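Long-range contacts in C3-degrading proteinase (CppA protein) (PDB 3E0R), which probably degrades complement component C3 and probably has the paired-module fold of vicinal oxygen chelate (glyoxalase-like) proteins: residues L46-K54 with I146-S154; R21-I29 with E39-G47. One frame throughout, in Å; residues are numbered along the deposited sequence.

Contact 1 of 2, residues L46-K54 with I146-S154; sequences LGDQTGLEK and ISLSKFEIS
The Phe151 ring meets the chain at Gly47 and Asp48. Over one face, offset toward the rim, sits Asp48 OD2, 4.1 Å above the ring plane; at the edge, Gly47 O lies 3.4 Å from Phe151 CE2, and Ile153 CG1 borders the ring in its own plane. Phe151 holds CG between its backbone N and carbonyl carbon (chi1 70°), which turns the ring toward Gly47 and Asp48, while Val79 and Met34 pack on it from elsewhere in the fold.

The Asp48 carboxylate is held through both oxygens. OD2 takes the backbone N-H of Phe151 on its anti side in a nearly straight bond (Phe151 N to Asp48 OD2 2.9 Å, 171°) and the ammonium of Lys54 on its syn side, a salt bridge of 2.8 Å between Lys54 NZ and Asp48 OD2, both somewhat out of the carboxylate plane. OD1 turns to its own loop, accepting from Thr50 OG1 through the syn lone pair and from Thr50 N above the carboxylate plane. Lys54, extended beyond CG, also donates from NZ to Phe151 O, 2.8 Å away and almost in line with the carbonyl. Lys54 NZ thus ties Asp48 and the Phe151 carbonyl together; the ammonium and the N-H donors would probably stabilise a negative carboxylate. A water donates to Glu152 OE2 and accepts a weak bond from Lys54 NZ.

At the outer end Gln49 N bonds Ser149 O at 3.1 Å, and Gln49 CG presses on the same oxygen at 3.0 Å, its chain bent at chi2 (-101°) so that NE2 comes alongside Ser147 CB. Residues 48-51 form a type I beta turn within the hairpin connection between strands 43-47 and 53-59, with an Asx turn at Asp48 and an ST turn at Thr50; its aspartate is locked onto the start of strand 151-159.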
loop_
_atom_site.group_PDB
_atom_site.type_symbol
_atom_site.label_atom_id
_atom_site.label_comp_id
_atom_site.label_asym_id
_atom_site.label_seq_id
_atom_site.Cartn_x
_atom_site.Cartn_y
_atom_site.Cartn_z
ATOM N N LEU A 46 -0.780 10.287 -1.243
ATOM C CA LEU A 46 0.263 10.300 -0.216
ATOM C C LEU A 46 1.650 9.891 -0.764
ATOM O O LEU A 46 1.782 9.034 -1.626
ATOM C CB LEU A 46 -0.100 9.388 0.983
ATOM C CG LEU A 46 -1.450 9.642 1.694
ATOM C CD1 LEU A 46 -1.919 8.352 2.372
ATOM C CD2 LEU A 46 -1.274 10.832 2.680
ATOM N N GLY A 47 2.679 10.505 -0.187
ATOM C CA GLY A 47 4.060 10.243 -0.557
ATOM C C GLY A 47 4.985 10.783 0.522
ATOM O O GLY A 47 4.617 10.800 1.648
ATOM N N ASP A 48 6.180 11.216 0.140
ATOM C CA ASP A 48 7.213 11.686 1.085
ATOM C C ASP A 48 7.784 13.002 0.568
ATOM O O ASP A 48 7.103 13.735 -0.178
ATOM C CB ASP A 48 8.290 10.577 1.343
ATOM C CG ASP A 48 9.001 10.101 0.052
ATOM O OD1 ASP A 48 9.032 10.877 -0.916
ATOM O OD2 ASP A 48 9.508 8.955 0.006
ATOM N N GLN A 49 9.003 13.342 0.951
ATOM C CA GLN A 49 9.545 14.632 0.577
ATOM C C GLN A 49 10.147 14.602 -0.769
ATOM O O GLN A 49 10.566 15.621 -1.230
ATOM C CB GLN A 49 10.644 15.117 1.480
ATOM C CG GLN A 49 10.571 14.648 2.856
ATOM C CD GLN A 49 10.003 15.668 3.800
ATOM O OE1 GLN A 49 8.997 16.361 3.462
ATOM N NE2 GLN A 49 10.603 15.743 5.023
ATOM N N THR A 50 10.214 13.450 -1.411
ATOM C CA THR A 50 10.567 13.393 -2.850
ATOM C C THR A 50 9.459 14.014 -3.707
ATOM O O THR A 50 9.681 14.485 -4.836
ATOM C CB THR A 50 10.837 11.963 -3.293
ATOM O OG1 THR A 50 9.595 11.240 -3.341
ATOM C CG2 THR A 50 11.845 11.300 -2.346
ATOM N N GLY A 51 8.258 14.022 -3.144
ATOM C CA GLY A 51 7.137 14.652 -3.784
ATOM C C GLY A 51 6.454 13.685 -4.698
ATOM O O GLY A 51 5.574 14.083 -5.438
ATOM N N LEU A 52 6.868 12.414 -4.645
ATOM C CA LEU A 52 6.342 11.353 -5.502
ATOM C C LEU A 52 5.274 10.600 -4.770
ATOM O O LEU A 52 5.438 10.300 -3.607
ATOM C CB LEU A 52 7.435 10.365 -5.911
ATOM C CG LEU A 52 8.603 10.868 -6.758
ATOM C CD1 LEU A 52 9.699 9.787 -6.774
ATOM C CD2 LEU A 52 8.205 11.283 -8.196
ATOM N N GLU A 53 4.177 10.311 -5.475
ATOM C CA GLU A 53 3.080 9.560 -4.967
ATOM C C GLU A 53 3.506 8.107 -4.748
ATOM O O GLU A 53 4.023 7.468 -5.652
ATOM C CB GLU A 53 1.893 9.641 -5.962
ATOM C CG GLU A 53 0.642 8.881 -5.565
ATOM C CD GLU A 53 -0.521 8.993 -6.585
ATOM O OE1 GLU A 53 -1.420 9.807 -6.318
ATOM O OE2 GLU A 53 -0.599 8.261 -7.624
ATOM N N LYS A 54 3.208 7.582 -3.562
ATOM C CA LYS A 54 3.502 6.198 -3.193
ATOM C C LYS A 54 2.295 5.390 -2.666
ATOM O O LYS A 54 2.320 4.187 -2.684
ATOM C CB LYS A 54 4.706 6.201 -2.216
ATOM C CG LYS A 54 5.860 7.014 -2.818
ATOM C CD LYS A 54 7.176 6.693 -2.318
ATOM C CE LYS A 54 8.283 7.471 -3.098
ATOM N NZ LYS A 54 9.569 7.493 -2.344
ATOM N N ILE A 146 8.455 15.091 12.435
ATOM C CA ILE A 146 8.172 13.643 12.257
ATOM C C ILE A 146 8.114 13.200 10.804
ATOM O O ILE A 146 8.129 11.997 10.505
ATOM C CB ILE A 146 6.848 13.162 12.920
ATOM C CG1 ILE A 146 5.622 13.747 12.177
ATOM C CG2 ILE A 146 6.884 13.431 14.466
ATOM C CD1 ILE A 146 4.336 13.002 12.428
ATOM N N SER A 147 8.019 14.152 9.889
ATOM C CA SER A 147 7.854 13.812 8.496
ATOM C C SER A 147 8.911 12.828 8.028
ATOM O O SER A 147 10.089 13.029 8.294
ATOM C CB SER A 147 7.812 15.067 7.638
ATOM O OG SER A 147 6.501 15.622 7.704
ATOM N N LEU A 148 8.457 11.737 7.386
ATOM C CA LEU A 148 9.346 10.759 6.748
ATOM C C LEU A 148 9.906 11.439 5.525
ATOM O O LEU A 148 9.148 11.856 4.657
ATOM C CB LEU A 148 8.620 9.466 6.337
ATOM C CG LEU A 148 8.161 8.519 7.457
ATOM C CD1 LEU A 148 7.418 7.321 6.896
ATOM C CD2 LEU A 148 9.316 8.059 8.398
ATOM N N SER A 149 11.231 11.553 5.466
ATOM C CA SER A 149 11.892 12.186 4.322
ATOM C C SER A 149 11.837 11.343 3.044
ATOM O O SER A 149 11.456 11.862 2.004
ATOM C CB SER A 149 13.329 12.587 4.646
ATOM O OG SER A 149 14.174 11.456 4.604
ATOM N N LYS A 150 12.221 10.060 3.159
ATOM C CA LYS A 150 12.141 9.044 2.092
ATOM C C LYS A 150 11.672 7.657 2.621
ATOM O O LYS A 150 12.180 7.113 3.596
ATOM C CB LYS A 150 13.456 8.946 1.319
ATOM C CG LYS A 150 13.819 7.585 0.677
ATOM C CD LYS A 150 12.991 7.193 -0.531
ATOM C CE LYS A 150 13.659 6.154 -1.430
ATOM N NZ LYS A 150 13.735 4.792 -0.860
ATOM N N PHE A 151 10.680 7.108 1.935
ATOM C CA PHE A 151 10.225 5.731 2.143
ATOM C C PHE A 151 9.776 5.095 0.807
ATOM O O PHE A 151 9.527 5.779 -0.192
ATOM C CB PHE A 151 9.125 5.633 3.249
ATOM C CG PHE A 151 7.787 6.215 2.862
ATOM C CD1 PHE A 151 6.866 5.475 2.130
ATOM C CD2 PHE A 151 7.432 7.499 3.226
ATOM C CE1 PHE A 151 5.661 5.999 1.742
ATOM C CE2 PHE A 151 6.208 8.051 2.838
ATOM C CZ PHE A 151 5.337 7.304 2.095
ATOM N N GLU A 152 9.645 3.760 0.843
ATOM C CA GLU A 152 9.328 2.922 -0.306
ATOM C C GLU A 152 8.231 2.006 0.196
ATOM O O GLU A 152 8.359 1.419 1.261
ATOM C CB GLU A 152 10.572 2.109 -0.720
ATOM C CG GLU A 152 10.808 1.943 -2.177
ATOM C CD GLU A 152 12.153 2.603 -2.696
ATOM O OE1 GLU A 152 13.232 1.942 -2.548
ATOM O OE2 GLU A 152 12.127 3.751 -3.282
ATOM N N ILE A 153 7.161 1.877 -0.580
ATOM C CA ILE A 153 6.039 1.007 -0.272
ATOM C C ILE A 153 6.254 -0.329 -0.932
ATOM O O ILE A 153 6.624 -0.424 -2.086
ATOM C CB ILE A 153 4.676 1.574 -0.784
ATOM C CG1 ILE A 153 4.361 2.903 -0.127
ATOM C CG2 ILE A 153 3.463 0.577 -0.585
ATOM C CD1 ILE A 153 4.304 2.926 1.252
ATOM N N SER A 154 6.022 -1.387 -0.189
ATOM C CA SER A 154 5.776 -2.674 -0.837
ATOM C C SER A 154 4.596 -3.287 -0.112
ATOM O O SER A 154 4.005 -2.648 0.780
ATOM C CB SER A 154 7.040 -3.534 -0.812
ATOM O OG SER A 154 7.485 -3.796 0.487
HETATM O O HOH W 1 9.498 4.694 -3.726
#

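Contact 2 of 2, residues R21-I29 with E39-G47; sequences RKLNETFYI and EESAFLSLG
Leu44 and Leu46, two bumps on one face of strand 43-47, press against the flank of helix 21-29 presented by Glu25, Tyr28 and Ile29. Strand and helix run almost parallel, their segment axes 7° apart and 10.5 Å from each other at closest. The forked end of Leu46 fits the hollow between Tyr28 and Ile29: CD1 lies against Tyr28 CB at 3.9 Å, and CD2 reaches Ile29 CG1 at 3.8 Å. Two residues earlier, on the same face, Leu44 CD2 enters the hollow between Glu25 and Ile29, 3.8 Å from Glu25 CG and farther from Ile29 CD1. Leu44 has CG anti to the backbone N (chi1 177°), which extends its branches toward the helix. Tyr28 turns its ring away, onto Leu55 and Leu57 of strand 53-59.

Arg21 bridges the polar end. Its NH1 donates to Ser41 O at 3.2 Å, with that oxygen in the guanidinium plane, while NH2 holds both Glu40 O and Glu39 OE1, each at 2.7 Å and tilted from the plane. The carboxylate of Glu39 is turned 33° from the guanidinium, and Glu25 OE2 comes within 2.9 Å of Glu39 OE2.

Two acceptors that close would repel if both were charged; Arg21, whose NE also salt-bridges Glu25 OE2, and Lys22 on Glu25 OE1 probably offset this. Apolar packing thus joins helix to sheet, and a salt-bridge network of Arg21, Lys22, Glu25 and Glu39 helps join the start of the helix to residues 39-41.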
loop_
_atom_site.group_PDB
_atom_site.type_symbol
_atom_site.label_atom_id
_atom_site.label_comp_id
_atom_site.label_asym_id
_atom_site.label_seq_id
_atom_site.Cartn_x
_atom_site.Cartn_y
_atom_site.Cartn_z
ATOM N N ARG A 21 -12.377 9.998 6.010
ATOM C CA ARG A 21 -11.188 10.675 5.522
ATOM C C ARG A 21 -10.311 11.254 6.621
ATOM O O ARG A 21 -9.100 11.011 6.658
ATOM C CB ARG A 21 -11.571 11.822 4.586
ATOM C CG ARG A 21 -10.522 12.061 3.547
ATOM C CD ARG A 21 -10.260 13.515 3.349
ATOM N NE ARG A 21 -9.431 13.709 2.160
ATOM C CZ ARG A 21 -9.892 13.657 0.910
ATOM N NH1 ARG A 21 -11.173 13.402 0.650
ATOM N NH2 ARG A 21 -9.071 13.873 -0.091
ATOM N N LYS A 22 -10.897 12.063 7.486
ATOM C CA LYS A 22 -10.116 12.730 8.504
ATOM C C LYS A 22 -9.406 11.680 9.366
ATOM O O LYS A 22 -8.246 11.849 9.695
ATOM C CB LYS A 22 -10.985 13.677 9.344
ATOM C CG LYS A 22 -10.177 14.616 10.203
ATOM C CD LYS A 22 -9.725 15.812 9.388
ATOM C CE LYS A 22 -8.345 16.316 9.793
ATOM N NZ LYS A 22 -7.729 17.191 8.736
ATOM N N LEU A 23 -10.099 10.586 9.716
ATOM C CA LEU A 23 -9.481 9.495 10.466
ATOM C C LEU A 23 -8.226 8.985 9.790
ATOM O O LEU A 23 -7.162 8.878 10.407
ATOM C CB LEU A 23 -10.439 8.301 10.610
ATOM C CG LEU A 23 -11.259 8.099 11.865
ATOM C CD1 LEU A 23 -12.121 6.837 11.733
ATOM C CD2 LEU A 23 -10.333 8.035 13.081
ATOM N N ASN A 24 -8.381 8.632 8.517
ATOM C CA ASN A 24 -7.288 8.063 7.717
ATOM C C ASN A 24 -6.154 9.086 7.530
ATOM O O ASN A 24 -4.970 8.747 7.625
ATOM C CB ASN A 24 -7.831 7.488 6.394
ATOM C CG ASN A 24 -8.563 6.160 6.580
ATOM O OD1 ASN A 24 -7.992 5.110 6.347
ATOM N ND2 ASN A 24 -9.809 6.203 7.075
ATOM N N GLU A 25 -6.511 10.347 7.309
ATOM C CA GLU A 25 -5.503 11.436 7.221
ATOM C C GLU A 25 -4.682 11.545 8.494
ATOM O O GLU A 25 -3.472 11.658 8.465
ATOM C CB GLU A 25 -6.174 12.796 7.052
ATOM C CG GLU A 25 -6.881 13.054 5.756
ATOM C CD GLU A 25 -7.241 14.555 5.600
ATOM O OE1 GLU A 25 -7.497 15.229 6.613
ATOM O OE2 GLU A 25 -7.257 15.053 4.453
ATOM N N THR A 26 -5.380 11.546 9.628
ATOM C CA THR A 26 -4.734 11.660 10.918
ATOM C C THR A 26 -3.713 10.561 11.122
ATOM O O THR A 26 -2.704 10.769 11.786
ATOM C CB THR A 26 -5.757 11.608 12.065
ATOM O OG1 THR A 26 -6.838 12.488 11.754
ATOM C CG2 THR A 26 -5.132 12.024 13.380
ATOM N N PHE A 27 -3.997 9.395 10.552
ATOM C CA PHE A 27 -3.181 8.191 10.736
ATOM C C PHE A 27 -1.936 8.269 9.846
ATOM O O PHE A 27 -0.800 8.210 10.330
ATOM C CB PHE A 27 -4.039 6.920 10.443
ATOM C CG PHE A 27 -3.289 5.637 10.553
ATOM C CD1 PHE A 27 -2.914 5.137 11.799
ATOM C CD2 PHE A 27 -2.936 4.935 9.427
ATOM C CE1 PHE A 27 -2.204 3.963 11.909
ATOM C CE2 PHE A 27 -2.221 3.764 9.520
ATOM C CZ PHE A 27 -1.868 3.263 10.738
ATOM N N TYR A 28 -2.162 8.474 8.556
ATOM C CA TYR A 28 -1.076 8.351 7.585
ATOM C C TYR A 28 -0.147 9.563 7.585
ATOM O O TYR A 28 1.083 9.434 7.451
ATOM C CB TYR A 28 -1.655 8.103 6.221
ATOM C CG TYR A 28 -2.091 6.684 6.037
ATOM C CD1 TYR A 28 -1.156 5.683 5.839
ATOM C CD2 TYR A 28 -3.452 6.342 5.973
ATOM C CE1 TYR A 28 -1.559 4.342 5.648
ATOM C CE2 TYR A 28 -3.869 4.995 5.772
ATOM C CZ TYR A 28 -2.906 4.015 5.633
ATOM O OH TYR A 28 -3.290 2.731 5.425
ATOM N N ILE A 29 -0.747 10.723 7.838
ATOM C CA ILE A 29 -0.018 11.979 7.840
ATOM C C ILE A 29 0.484 12.257 9.235
ATOM O O ILE A 29 1.685 12.318 9.449
ATOM C CB ILE A 29 -0.878 13.183 7.316
ATOM C CG1 ILE A 29 -1.252 12.971 5.854
ATOM C CG2 ILE A 29 -0.112 14.489 7.437
ATOM C CD1 ILE A 29 -2.443 13.764 5.433
ATOM N N GLU A 39 -4.662 16.941 -3.074
ATOM C CA GLU A 39 -5.838 16.860 -2.258
ATOM C C GLU A 39 -7.028 17.068 -3.145
ATOM O O GLU A 39 -7.562 18.174 -3.272
ATOM C CB GLU A 39 -5.758 17.848 -1.099
ATOM C CG GLU A 39 -5.297 17.178 0.201
ATOM C CD GLU A 39 -6.440 16.443 0.888
ATOM O OE1 GLU A 39 -7.112 15.641 0.198
ATOM O OE2 GLU A 39 -6.682 16.685 2.097
ATOM N N GLU A 40 -7.395 15.980 -3.808
ATOM C CA GLU A 40 -8.638 15.930 -4.535
ATOM C C GLU A 40 -9.741 15.530 -3.555
ATOM O O GLU A 40 -9.466 15.175 -2.418
ATOM C CB GLU A 40 -8.531 14.981 -5.743
ATOM C CG GLU A 40 -8.578 15.726 -7.069
ATOM C CD GLU A 40 -9.900 16.458 -7.253
ATOM O OE1 GLU A 40 -9.936 17.691 -7.057
ATOM O OE2 GLU A 40 -10.913 15.794 -7.558
ATOM N N SER A 41 -10.988 15.622 -3.991
ATOM C CA SER A 41 -12.135 15.261 -3.150
ATOM C C SER A 41 -12.394 13.753 -3.096
ATOM O O SER A 41 -12.864 13.236 -2.083
ATOM C CB SER A 41 -13.401 15.940 -3.662
ATOM O OG SER A 41 -13.239 17.348 -3.745
ATOM N N ALA A 42 -12.135 13.063 -4.203
ATOM C CA ALA A 42 -12.266 11.611 -4.264
ATOM C C ALA A 42 -11.145 10.952 -3.459
ATOM O O ALA A 42 -11.352 9.929 -2.807
ATOM C CB ALA A 42 -12.239 11.137 -5.733
ATOM N N PHE A 43 -9.956 11.553 -3.492
ATOM C CA PHE A 43 -8.794 10.910 -2.907
ATOM C C PHE A 43 -7.615 11.788 -2.424
ATOM O O PHE A 43 -7.337 12.916 -2.859
ATOM C CB PHE A 43 -8.280 9.763 -3.825
ATOM C CG PHE A 43 -7.697 10.209 -5.154
ATOM C CD1 PHE A 43 -6.598 11.097 -5.219
ATOM C CD2 PHE A 43 -8.186 9.675 -6.343
ATOM C CE1 PHE A 43 -6.039 11.482 -6.438
ATOM C CE2 PHE A 43 -7.614 10.055 -7.592
ATOM C CZ PHE A 43 -6.544 10.953 -7.632
ATOM N N LEU A 44 -6.915 11.162 -1.506
ATOM C CA LEU A 44 -5.720 11.645 -0.944
ATOM C C LEU A 44 -4.511 10.887 -1.577
ATOM O O LEU A 44 -4.388 9.624 -1.565
ATOM C CB LEU A 44 -5.853 11.464 0.567
ATOM C CG LEU A 44 -4.674 11.845 1.453
ATOM C CD1 LEU A 44 -4.289 13.323 1.327
ATOM C CD2 LEU A 44 -5.013 11.431 2.883
ATOM N N SER A 45 -3.644 11.694 -2.158
ATOM C CA SER A 45 -2.418 11.249 -2.769
ATOM C C SER A 45 -1.384 11.400 -1.695
ATOM O O SER A 45 -1.167 12.495 -1.262
ATOM C CB SER A 45 -2.079 12.165 -3.977
ATOM O OG SER A 45 -0.967 11.702 -4.720
ATOM N N LEU A 46 -0.780 10.287 -1.243
ATOM C CA LEU A 46 0.263 10.300 -0.216
ATOM C C LEU A 46 1.650 9.891 -0.764
ATOM O O LEU A 46 1.782 9.034 -1.626
ATOM C CB LEU A 46 -0.100 9.388 0.983
ATOM C CG LEU A 46 -1.450 9.642 1.694
ATOM C CD1 LEU A 46 -1.919 8.352 2.372
ATOM C CD2 LEU A 46 -1.274 10.832 2.680
ATOM N N GLY A 47 2.679 10.505 -0.187
ATOM C CA GLY A 47 4.060 10.243 -0.557
ATOM C C GLY A 47 4.985 10.783 0.522
ATOM O O GLY A 47 4.617 10.800 1.648
#

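Overall arrangement
From the N terminus, the chain leaves strand 9-18, forms helix 21-31 and returns through strand 35-39 to strand 43-47, where contact 2 closes a short loop with the helix lying against the sheet. Contact 1 opens only afterwards, so the two stand in series, sharing Leu46 and Gly47 at the end of strand 43-47; their centres are about 13 Å apart. Contact 1 closes a long loop, with 91 residues between its segments, bringing the turn before strand 53-59 to strand 151-159 of the other sheet and joining the N-terminal and C-terminal family regions. Ser45 and Glu53 probably hydrogen-bond between the contacts, and Ile146 packs against Ile29.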